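Local coordinates for thermotoga maritima TmcAL (Thermotoga maritima, PDB 5Y0T), which belongs to the HIGH nucleotidyl transferase family of the HUP clan, forms a two-subunit assembly and binds adenosine-5'-rp-alpha-thio-triphosphate, at residues E109-V114 with L162-S167; K127-E132 with K144-R149; L390-T395 with E411-I416. One frame throughout, in Å; residues are numbered along the deposited sequence.

Interaction 1: E109-V114 with L162-S167; sequences EFLQRV and LKLEKS
Within the helical crossover between the parallel strands 98-103 and 187-192, Phe-110 and Val-114 of helix 108-120 meet Lys-163 and Leu-164. The latter two lie in the 3-10 turn just before helix 167-182. The ring of Phe-110 is the centre of the contact. Its CG stands anti to the backbone N (chi1 167°), which carries the ring out from the helix toward the turn. The extended chain of Lys-163 runs over one face of the ring. Lys-163 CD sits above that face, 4.1 Å from the centroid of the Phe-110 ring, as a CH-pi contact. Lower on the same chain, Lys-163 CB comes within 3.7 Å of Phe-110 CE2. The ammonium end makes an off-centre cation-pi contact, with Lys-163 NZ 4.6 Å from the centroid of Phe-110. The stronger partners of this nitrogen are Glu-160 and Asp-107, which both form salt bridges with it. The opposite face of the ring is covered from within its own helix by Val-114 CG2. Leu-164 supplies the apolar half of the contact. Leu-164 CD1 meets Val-114 CG1 tip to tip at 3.8 Å. The other methyl, Leu-164 CD2, comes obliquely to the ring, 4.1 Å from Phe-110 CE2, and more loosely to Leu-111 CD2 at 4.4 Å. Leu-147 of helix 139-153 and Val-173 of helix 167-182 also touch both Val-114 and Leu-164, so the pair sits where three helices converge. The chemistry divides along the turn. Leu-164 joins the apolar core, while the methylenes of Lys-163 cover the aromatic ring and its ammonium group is paired with the carboxylates of Glu-160 and Asp-107. This pairing probably fixes the lysine chain over the ring more firmly than the off-centre cation-pi contact could alone.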
loop_
_atom_site.group_PDB
_atom_site.type_symbol
_atom_site.label_atom_id
_atom_site.label_comp_id
_atom_site.label_asym_id
_atom_site.label_seq_id
_atom_site.Cartn_x
_atom_site.Cartn_y
_atom_site.Cartn_z
ATOM N N GLU A 109 -42.898 15.976 -3.330
ATOM C CA GLU A 109 -43.990 15.088 -2.942
ATOM C C GLU A 109 -43.771 13.683 -3.487
ATOM O O GLU A 109 -43.991 12.706 -2.780
ATOM C CB GLU A 109 -45.333 15.632 -3.425
ATOM C CG GLU A 109 -45.767 16.898 -2.717
ATOM C CD GLU A 109 -47.276 17.010 -2.615
ATOM O OE1 GLU A 109 -47.975 16.038 -2.989
ATOM O OE2 GLU A 109 -47.762 18.068 -2.159
ATOM N N PHE A 110 -43.319 13.591 -4.736
ATOM C CA PHE A 110 -42.994 12.290 -5.320
ATOM C C PHE A 110 -41.877 11.604 -4.525
ATOM O O PHE A 110 -41.978 10.416 -4.186
ATOM C CB PHE A 110 -42.594 12.423 -6.800
ATOM C CG PHE A 110 -41.946 11.177 -7.358
ATOM C CD1 PHE A 110 -42.707 10.061 -7.662
ATOM C CD2 PHE A 110 -40.574 11.115 -7.546
ATOM C CE1 PHE A 110 -42.113 8.901 -8.155
ATOM C CE2 PHE A 110 -39.970 9.965 -8.029
ATOM C CZ PHE A 110 -40.745 8.852 -8.338
ATOM N N LEU A 111 -40.830 12.351 -4.185
ATOM C CA LEU A 111 -39.683 11.752 -3.493
ATOM C C LEU A 111 -40.068 11.283 -2.087
ATOM O O LEU A 111 -39.611 10.244 -1.614
ATOM C CB LEU A 111 -38.527 12.745 -3.415
ATOM C CG LEU A 111 -38.047 13.270 -4.769
ATOM C CD1 LEU A 111 -36.865 14.218 -4.576
ATOM C CD2 LEU A 111 -37.667 12.110 -5.681
ATOM N N GLN A 112 -40.919 12.055 -1.424
ATOM C CA GLN A 112 -41.382 11.681 -0.096
ATOM C C GLN A 112 -42.256 10.427 -0.135
ATOM O O GLN A 112 -42.158 9.582 0.758
ATOM C CB GLN A 112 -42.144 12.846 0.556
ATOM C CG GLN A 112 -41.210 13.830 1.283
ATOM C CD GLN A 112 -41.869 15.155 1.596
ATOM O OE1 GLN A 112 -43.044 15.371 1.279
ATOM N NE2 GLN A 112 -41.113 16.059 2.220
ATOM N N ARG A 113 -43.110 10.312 -1.150
ATOM C CA ARG A 113 -43.931 9.111 -1.301
ATOM C C ARG A 113 -43.052 7.884 -1.467
ATOM O O ARG A 113 -43.305 6.836 -0.862
ATOM C CB ARG A 113 -44.887 9.229 -2.497
ATOM C CG ARG A 113 -46.341 9.488 -2.110
ATOM C CD ARG A 113 -47.324 9.269 -3.282
ATOM N NE ARG A 113 -46.954 10.003 -4.493
ATOM C CZ ARG A 113 -47.072 11.322 -4.646
ATOM N NH1 ARG A 113 -47.546 12.074 -3.658
ATOM N NH2 ARG A 113 -46.706 11.897 -5.791
ATOM N N VAL A 114 -42.019 8.000 -2.293
ATOM C CA VAL A 114 -41.132 6.863 -2.512
ATOM C C VAL A 114 -40.365 6.541 -1.237
ATOM O O VAL A 114 -40.267 5.370 -0.849
ATOM C CB VAL A 114 -40.135 7.105 -3.667
ATOM C CG1 VAL A 114 -39.090 6.000 -3.716
ATOM C CG2 VAL A 114 -40.876 7.191 -4.992
ATOM N N LEU A 162 -39.727 6.420 -13.106
ATOM C CA LEU A 162 -38.568 6.657 -13.971
ATOM C C LEU A 162 -37.732 7.870 -13.535
ATOM O O LEU A 162 -36.565 7.985 -13.912
ATOM C CB LEU A 162 -39.014 6.833 -15.423
ATOM C CG LEU A 162 -39.540 5.572 -16.106
ATOM C CD1 LEU A 162 -40.270 5.919 -17.403
ATOM C CD2 LEU A 162 -38.389 4.618 -16.383
ATOM N N LYS A 163 -38.314 8.762 -12.735
ATOM C CA LYS A 163 -37.566 9.906 -12.205
ATOM C C LYS A 163 -36.366 9.447 -11.372
ATOM O O LYS A 163 -35.387 10.178 -11.203
ATOM C CB LYS A 163 -38.472 10.801 -11.359
ATOM C CG LYS A 163 -39.531 11.582 -12.148
ATOM C CD LYS A 163 -40.485 12.283 -11.177
ATOM C CE LYS A 163 -41.745 12.760 -11.865
ATOM N NZ LYS A 163 -42.728 13.238 -10.853
ATOM N N LEU A 164 -36.436 8.218 -10.875
ATOM C CA LEU A 164 -35.404 7.688 -9.997
ATOM C C LEU A 164 -34.224 7.154 -10.802
ATOM O O LEU A 164 -33.327 6.534 -10.252
ATOM C CB LEU A 164 -35.983 6.606 -9.083
ATOM C CG LEU A 164 -37.024 7.133 -8.083
ATOM C CD1 LEU A 164 -37.651 6.000 -7.278
ATOM C CD2 LEU A 164 -36.406 8.172 -7.151
ATOM N N GLU A 165 -34.233 7.355 -12.115
ATOM C CA GLU A 165 -33.038 7.048 -12.897
ATOM C C GLU A 165 -32.036 8.201 -12.821
ATOM O O GLU A 165 -30.903 8.088 -13.286
ATOM C CB GLU A 165 -33.397 6.748 -14.354
ATOM C CG GLU A 165 -34.358 5.591 -14.503
ATOM C CD GLU A 165 -34.552 5.159 -15.945
ATOM O OE1 GLU A 165 -34.127 5.892 -16.866
ATOM O OE2 GLU A 165 -35.136 4.078 -16.148
ATOM N N LYS A 166 -32.467 9.310 -12.233
ATOM C CA LYS A 166 -31.642 10.509 -12.163
ATOM C C LYS A 166 -30.938 10.561 -10.814
ATOM O O LYS A 166 -31.585 10.410 -9.776
ATOM C CB LYS A 166 -32.496 11.768 -12.375
ATOM C CG LYS A 166 -33.289 11.800 -13.694
ATOM C CD LYS A 166 -32.390 11.992 -14.900
ATOM C CE LYS A 166 -33.209 12.124 -16.179
ATOM N NZ LYS A 166 -32.359 12.110 -17.405
ATOM N N SER A 167 -29.623 10.771 -10.839
ATOM C CA SER A 167 -28.771 10.641 -9.645
ATOM C C SER A 167 -29.234 11.460 -8.445
ATOM O O SER A 167 -29.307 10.961 -7.309
ATOM C CB SER A 167 -27.331 11.046 -9.984
ATOM O OG SER A 167 -26.794 10.250 -11.023
#

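Interaction 2: K127-E132 with K144-R149; sequences KFLHEE and KYALMR
Phe-128 and Arg-149 lie across each other in a helical hairpin, where helix 123-134 turns back through a short loop into helix 139-153. The two helix segments run roughly antiparallel at 141°, with their axes 8.2 Å apart. The small side chain of Ala-146 is consistent with this close approach. Ala-146 CB packs 3.7 Å from Phe-128 CB and lies near the backbone of Leu-129.

Arg-149 folds over the Phe-128 ring. Arg-149 CB sits above the centre of one face, 3.8 Å from the centroid of the Phe-128 ring, in a CH-pi contact. The bend at chi3 (70°) then carries the guanidinium past the rim of the ring, beside CD1 and CE1. Phe-128 CD1 lies over the centre of one guanidinium face, 3.3 Å from Arg-149 CZ. The two planes are not parallel.

The edge of the guanidinium faces the carboxylates of Glu-131 and Glu-132, and the three residues form a salt-bridge network. Arg-149 grips Glu-131 end-on: NH1 and NH2 both bond to OE1, which lies in the guanidinium plane but is reached from one side, 36° out of the carboxylate plane. Glu-132 is bent at chi2, and its carboxylate stands nearly at right angles to the guanidinium. Glu-132 OE1 lies 3.6 Å from Tyr-145 CD2. Tyr-145 in turn packs edge-to-face with Tyr-137 of the connecting loop. Ring and carboxylates together should fix the guanidinium's rotation. Arg-149 NH1 reaches the anti lone pair of Glu-132 OE2 at 2.7 Å, in a bond that is short but bent, and tilted from the guanidinium plane.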
loop_
_atom_site.group_PDB
_atom_site.type_symbol
_atom_site.label_atom_id
_atom_site.label_comp_id
_atom_site.label_asym_id
_atom_site.label_seq_id
_atom_site.Cartn_x
_atom_site.Cartn_y
_atom_site.Cartn_z
ATOM N N LYS A 127 -42.131 -8.346 -1.811
ATOM C CA LYS A 127 -42.336 -9.489 -2.712
ATOM C C LYS A 127 -41.816 -9.172 -4.112
ATOM O O LYS A 127 -41.086 -9.963 -4.698
ATOM C CB LYS A 127 -43.811 -9.886 -2.799
ATOM C CG LYS A 127 -44.451 -10.308 -1.494
ATOM C CD LYS A 127 -43.697 -11.430 -0.803
ATOM C CE LYS A 127 -44.280 -11.695 0.582
ATOM N NZ LYS A 127 -45.766 -11.857 0.549
ATOM N N PHE A 128 -42.207 -8.015 -4.647
ATOM C CA PHE A 128 -41.730 -7.576 -5.960
ATOM C C PHE A 128 -40.213 -7.448 -5.967
ATOM O O PHE A 128 -39.549 -7.899 -6.894
ATOM C CB PHE A 128 -42.359 -6.236 -6.364
ATOM C CG PHE A 128 -43.822 -6.323 -6.712
ATOM C CD1 PHE A 128 -44.338 -7.440 -7.348
ATOM C CD2 PHE A 128 -44.679 -5.268 -6.413
ATOM C CE1 PHE A 128 -45.685 -7.515 -7.681
ATOM C CE2 PHE A 128 -46.024 -5.334 -6.733
ATOM C CZ PHE A 128 -46.529 -6.462 -7.371
ATOM N N LEU A 129 -39.671 -6.833 -4.920
ATOM C CA LEU A 129 -38.236 -6.604 -4.822
ATOM C C LEU A 129 -37.473 -7.909 -4.872
ATOM O O LEU A 129 -36.497 -8.032 -5.603
ATOM C CB LEU A 129 -37.886 -5.853 -3.530
ATOM C CG LEU A 129 -36.390 -5.590 -3.322
ATOM C CD1 LEU A 129 -35.815 -4.796 -4.485
ATOM C CD2 LEU A 129 -36.121 -4.883 -1.968
ATOM N N HIS A 130 -37.929 -8.878 -4.087
ATOM C CA HIS A 130 -37.268 -10.171 -4.003
ATOM C C HIS A 130 -37.278 -10.876 -5.363
ATOM O O HIS A 130 -36.262 -11.426 -5.793
ATOM C CB HIS A 130 -37.945 -11.037 -2.942
ATOM C CG HIS A 130 -37.242 -12.331 -2.678
ATOM N ND1 HIS A 130 -35.881 -12.488 -2.840
ATOM C CD2 HIS A 130 -37.712 -13.533 -2.265
ATOM C CE1 HIS A 130 -35.544 -13.729 -2.537
ATOM N NE2 HIS A 130 -36.636 -14.384 -2.185
ATOM N N GLU A 131 -38.425 -10.856 -6.038
ATOM C CA GLU A 131 -38.531 -11.457 -7.360
ATOM C C GLU A 131 -37.529 -10.859 -8.340
ATOM O O GLU A 131 -36.855 -11.590 -9.068
ATOM C CB GLU A 131 -39.937 -11.293 -7.923
ATOM C CG GLU A 131 -40.979 -12.140 -7.251
ATOM C CD GLU A 131 -42.291 -12.105 -7.996
ATOM O OE1 GLU A 131 -42.341 -11.496 -9.087
ATOM O OE2 GLU A 131 -43.271 -12.684 -7.491
ATOM N N GLU A 132 -37.433 -9.531 -8.350
ATOM C CA GLU A 132 -36.536 -8.839 -9.272
ATOM C C GLU A 132 -35.075 -9.153 -8.962
ATOM O O GLU A 132 -34.275 -9.351 -9.875
ATOM C CB GLU A 132 -36.774 -7.330 -9.231
ATOM C CG GLU A 132 -38.168 -6.907 -9.657
ATOM C CD GLU A 132 -38.501 -7.313 -11.087
ATOM O OE1 GLU A 132 -37.598 -7.246 -11.945
ATOM O OE2 GLU A 132 -39.662 -7.692 -11.353
ATOM N N LYS A 144 -36.141 -0.277 -8.548
ATOM C CA LYS A 144 -36.875 0.525 -9.522
ATOM C C LYS A 144 -38.072 -0.242 -10.083
ATOM O O LYS A 144 -39.203 0.254 -10.068
ATOM C CB LYS A 144 -35.947 0.967 -10.660
ATOM C CG LYS A 144 -36.612 1.890 -11.686
ATOM C CD LYS A 144 -35.623 2.426 -12.719
ATOM C CE LYS A 144 -35.001 1.309 -13.552
ATOM N NZ LYS A 144 -34.144 1.847 -14.654
ATOM N N TYR A 145 -37.817 -1.455 -10.566
ATOM C CA TYR A 145 -38.859 -2.290 -11.152
ATOM C C TYR A 145 -39.908 -2.652 -10.105
ATOM O O TYR A 145 -41.105 -2.692 -10.399
ATOM C CB TYR A 145 -38.252 -3.560 -11.758
ATOM C CG TYR A 145 -37.225 -3.287 -12.832
ATOM C CD1 TYR A 145 -37.359 -2.202 -13.689
ATOM C CD2 TYR A 145 -36.119 -4.108 -12.982
ATOM C CE1 TYR A 145 -36.421 -1.944 -14.671
ATOM C CE2 TYR A 145 -35.178 -3.856 -13.958
ATOM C CZ TYR A 145 -35.333 -2.777 -14.800
ATOM O OH TYR A 145 -34.393 -2.530 -15.771
ATOM N N ALA A 146 -39.453 -2.900 -8.880
ATOM C CA ALA A 146 -40.364 -3.270 -7.801
ATOM C C ALA A 146 -41.290 -2.105 -7.453
ATOM O O ALA A 146 -42.491 -2.297 -7.218
ATOM C CB ALA A 146 -39.589 -3.721 -6.584
ATOM N N LEU A 147 -40.730 -0.899 -7.434
ATOM C CA LEU A 147 -41.519 0.300 -7.165
ATOM C C LEU A 147 -42.534 0.529 -8.270
ATOM O O LEU A 147 -43.697 0.853 -8.004
ATOM C CB LEU A 147 -40.609 1.522 -7.007
ATOM C CG LEU A 147 -39.812 1.579 -5.704
ATOM C CD1 LEU A 147 -38.759 2.672 -5.763
ATOM C CD2 LEU A 147 -40.737 1.810 -4.520
ATOM N N MET A 148 -42.101 0.332 -9.516
ATOM C CA MET A 148 -43.001 0.464 -10.655
ATOM C C MET A 148 -44.171 -0.496 -10.541
ATOM O O MET A 148 -45.319 -0.122 -10.781
ATOM C CB MET A 148 -42.260 0.207 -11.969
ATOM C CG MET A 148 -41.273 1.290 -12.339
ATOM S SD MET A 148 -40.334 0.901 -13.828
ATOM C CE MET A 148 -39.296 2.349 -13.921
ATOM N N ARG A 149 -43.873 -1.738 -10.181
ATOM C CA ARG A 149 -44.904 -2.759 -10.095
ATOM C C ARG A 149 -45.829 -2.428 -8.932
ATOM O O ARG A 149 -47.048 -2.629 -9.014
ATOM C CB ARG A 149 -44.280 -4.149 -9.947
ATOM C CG ARG A 149 -43.641 -4.657 -11.238
ATOM C CD ARG A 149 -42.871 -5.957 -11.046
ATOM N NE ARG A 149 -43.738 -7.103 -10.775
ATOM C CZ ARG A 149 -43.294 -8.295 -10.384
ATOM N NH1 ARG A 149 -41.995 -8.492 -10.207
ATOM N NH2 ARG A 149 -44.147 -9.286 -10.160
#

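Interaction 3: L390-T395 with E411-I416; sequences LDVKAT and ERDFSI
Thr-395 holds OG1 anti to its carbonyl carbon (chi1 -57°), and Asp-413 places CG in the same way (chi1 -76°). Both groups lie beside their own backbone N and are thereby turned into the gap between the two helices. Their contact docks the short helix 412-415 on the long helix 381-399. The short helix leads into strand 419-421, which pairs in parallel with strand 337-343.

Thr-395 OG1 lies 2.8 Å from Asp-413 OD1 and 3.1 Å from Asp-391 O, one turn back in its own helix. Lys-52 NZ donates to this hydroxyl as well. The second carboxylate oxygen, Asp-413 OD2, forms salt bridges with Lys-52 and with Arg-338 of strand 337-343. Two positive groups thus face this buried aspartate and would favour its charged form.

Val-392 makes the apolar part. Val-392 CG1 approaches the Phe-414 ring obliquely, 4.0 Å from Phe-414 CE2, and the two side chains cross at about a right angle. The same methyl touches Glu-411 OE1, an oxygen that bonds to Asn-396. Glu-411 is the N-cap residue of the short helix, and its backbone O accepts from the N atoms of both Phe-414 and Ser-415. It also packs against Arg-288 of the second subunit. The methyl Thr-395 CG2 also faces the short helix, 4.0 Å from Arg-412 CB.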
loop_
_atom_site.group_PDB
_atom_site.type_symbol
_atom_site.label_atom_id
_atom_site.label_comp_id
_atom_site.label_asym_id
_atom_site.label_seq_id
_atom_site.Cartn_x
_atom_site.Cartn_y
_atom_site.Cartn_z
ATOM N N LEU A 390 -9.848 6.825 10.272
ATOM C CA LEU A 390 -10.003 6.788 8.815
ATOM C C LEU A 390 -9.990 8.194 8.223
ATOM O O LEU A 390 -9.331 8.438 7.198
ATOM C CB LEU A 390 -11.292 6.042 8.434
ATOM C CG LEU A 390 -11.639 6.021 6.944
ATOM C CD1 LEU A 390 -10.473 5.446 6.100
ATOM C CD2 LEU A 390 -12.914 5.254 6.699
ATOM N N ASP A 391 -10.679 9.137 8.873
ATOM C CA ASP A 391 -10.658 10.528 8.400
ATOM C C ASP A 391 -9.226 11.086 8.332
ATOM O O ASP A 391 -8.835 11.722 7.345
ATOM C CB ASP A 391 -11.522 11.427 9.301
ATOM C CG ASP A 391 -13.014 11.158 9.148
ATOM O OD1 ASP A 391 -13.404 10.412 8.218
ATOM O OD2 ASP A 391 -13.800 11.680 9.977
ATOM N N VAL A 392 -8.448 10.819 9.373
ATOM C CA VAL A 392 -7.049 11.281 9.467
ATOM C C VAL A 392 -6.158 10.586 8.434
ATOM O O VAL A 392 -5.334 11.225 7.768
ATOM C CB VAL A 392 -6.490 11.036 10.881
ATOM C CG1 VAL A 392 -4.969 11.283 10.933
ATOM C CG2 VAL A 392 -7.214 11.928 11.878
ATOM N N LYS A 393 -6.353 9.278 8.296
ATOM C CA LYS A 393 -5.584 8.478 7.347
ATOM C C LYS A 393 -5.824 8.964 5.914
ATOM O O LYS A 393 -4.885 9.072 5.114
ATOM C CB LYS A 393 -5.949 6.993 7.492
ATOM C CG LYS A 393 -5.461 6.107 6.349
ATOM C CD LYS A 393 -5.506 4.617 6.719
ATOM C CE LYS A 393 -6.920 4.099 6.930
ATOM N NZ LYS A 393 -6.944 2.681 7.436
ATOM N N ALA A 394 -7.077 9.268 5.588
ATOM C CA ALA A 394 -7.406 9.746 4.249
ATOM C C ALA A 394 -6.698 11.066 3.956
ATOM O O ALA A 394 -6.170 11.269 2.858
ATOM C CB ALA A 394 -8.915 9.904 4.086
ATOM N N THR A 395 -6.700 11.965 4.931
ATOM C CA THR A 395 -5.994 13.242 4.796
ATOM C C THR A 395 -4.502 13.045 4.606
ATOM O O THR A 395 -3.878 13.674 3.746
ATOM C CB THR A 395 -6.236 14.155 6.043
ATOM O OG1 THR A 395 -7.641 14.363 6.201
ATOM C CG2 THR A 395 -5.568 15.510 5.893
ATOM N N GLU A 411 0.669 16.183 9.757
ATOM C CA GLU A 411 -0.714 15.718 9.666
ATOM C C GLU A 411 -1.635 16.929 9.624
ATOM O O GLU A 411 -1.817 17.603 10.630
ATOM C CB GLU A 411 -1.051 14.806 10.843
ATOM C CG GLU A 411 -0.174 13.541 10.919
ATOM C CD GLU A 411 -0.670 12.558 11.962
ATOM O OE1 GLU A 411 -1.641 11.831 11.685
ATOM O OE2 GLU A 411 -0.101 12.525 13.068
ATOM N N ARG A 412 -2.217 17.204 8.463
ATOM C CA ARG A 412 -3.002 18.428 8.313
ATOM C C ARG A 412 -4.251 18.457 9.183
ATOM O O ARG A 412 -4.697 19.539 9.570
ATOM C CB ARG A 412 -3.348 18.660 6.833
ATOM C CG ARG A 412 -2.112 19.163 6.072
ATOM C CD ARG A 412 -2.326 19.204 4.563
ATOM N NE ARG A 412 -3.337 20.182 4.126
ATOM C CZ ARG A 412 -3.120 21.488 4.006
ATOM N NH1 ARG A 412 -1.946 22.008 4.357
ATOM N NH2 ARG A 412 -4.086 22.290 3.564
ATOM N N ASP A 413 -4.810 17.301 9.542
ATOM C CA ASP A 413 -5.914 17.357 10.497
ATOM C C ASP A 413 -5.505 17.946 11.843
ATOM O O ASP A 413 -6.324 18.515 12.553
ATOM C CB ASP A 413 -6.505 15.991 10.724
ATOM C CG ASP A 413 -7.355 15.564 9.578
ATOM O OD1 ASP A 413 -6.959 14.605 8.909
ATOM O OD2 ASP A 413 -8.387 16.230 9.327
ATOM N N PHE A 414 -4.269 17.715 12.248
ATOM C CA PHE A 414 -3.800 18.313 13.489
ATOM C C PHE A 414 -3.190 19.698 13.327
ATOM O O PHE A 414 -3.274 20.518 14.240
ATOM C CB PHE A 414 -2.852 17.336 14.185
ATOM C CG PHE A 414 -3.524 16.037 14.512
ATOM C CD1 PHE A 414 -4.334 15.930 15.639
ATOM C CD2 PHE A 414 -3.427 14.947 13.652
ATOM C CE1 PHE A 414 -5.002 14.746 15.928
ATOM C CE2 PHE A 414 -4.091 13.743 13.942
ATOM C CZ PHE A 414 -4.868 13.640 15.078
ATOM N N SER A 415 -2.574 19.962 12.184
ATOM C CA SER A 415 -1.858 21.229 12.023
ATOM C C SER A 415 -2.787 22.379 11.600
ATOM O O SER A 415 -2.515 23.535 11.904
ATOM C CB SER A 415 -0.696 21.064 11.033
ATOM O OG SER A 415 -1.162 20.908 9.711
ATOM N N ILE A 416 -3.879 22.059 10.908
ATOM C CA ILE A 416 -4.809 23.077 10.409
ATOM C C ILE A 416 -6.043 23.123 11.292
ATOM O O ILE A 416 -6.816 22.170 11.323
ATOM C CB ILE A 416 -5.291 22.791 8.961
ATOM C CG1 ILE A 416 -4.124 22.514 7.992
ATOM C CG2 ILE A 416 -6.240 23.916 8.461
ATOM C CD1 ILE A 416 -3.100 23.618 7.862
#

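Interactions 1 and 2 share one helical region and touch each other. Leu-162 CD2 packs on Met-148 CE of segment 144-149, and Lys-144 forms a salt bridge with Glu-165. Interaction 1 is the buried one, built from apolar groups and a lysine chain. Interaction 2 lies farther from the chain's centre, is only partly buried, and relies on an arginine shared by an aromatic ring and two carboxylates. Interaction 3 is remote, its centre about 37 Å and 43 Å from theirs, on the opposite side of the chain's centre. It combines a buried hydroxyl-carboxylate pair with valine packing, and it alone lies within reach of the second subunit.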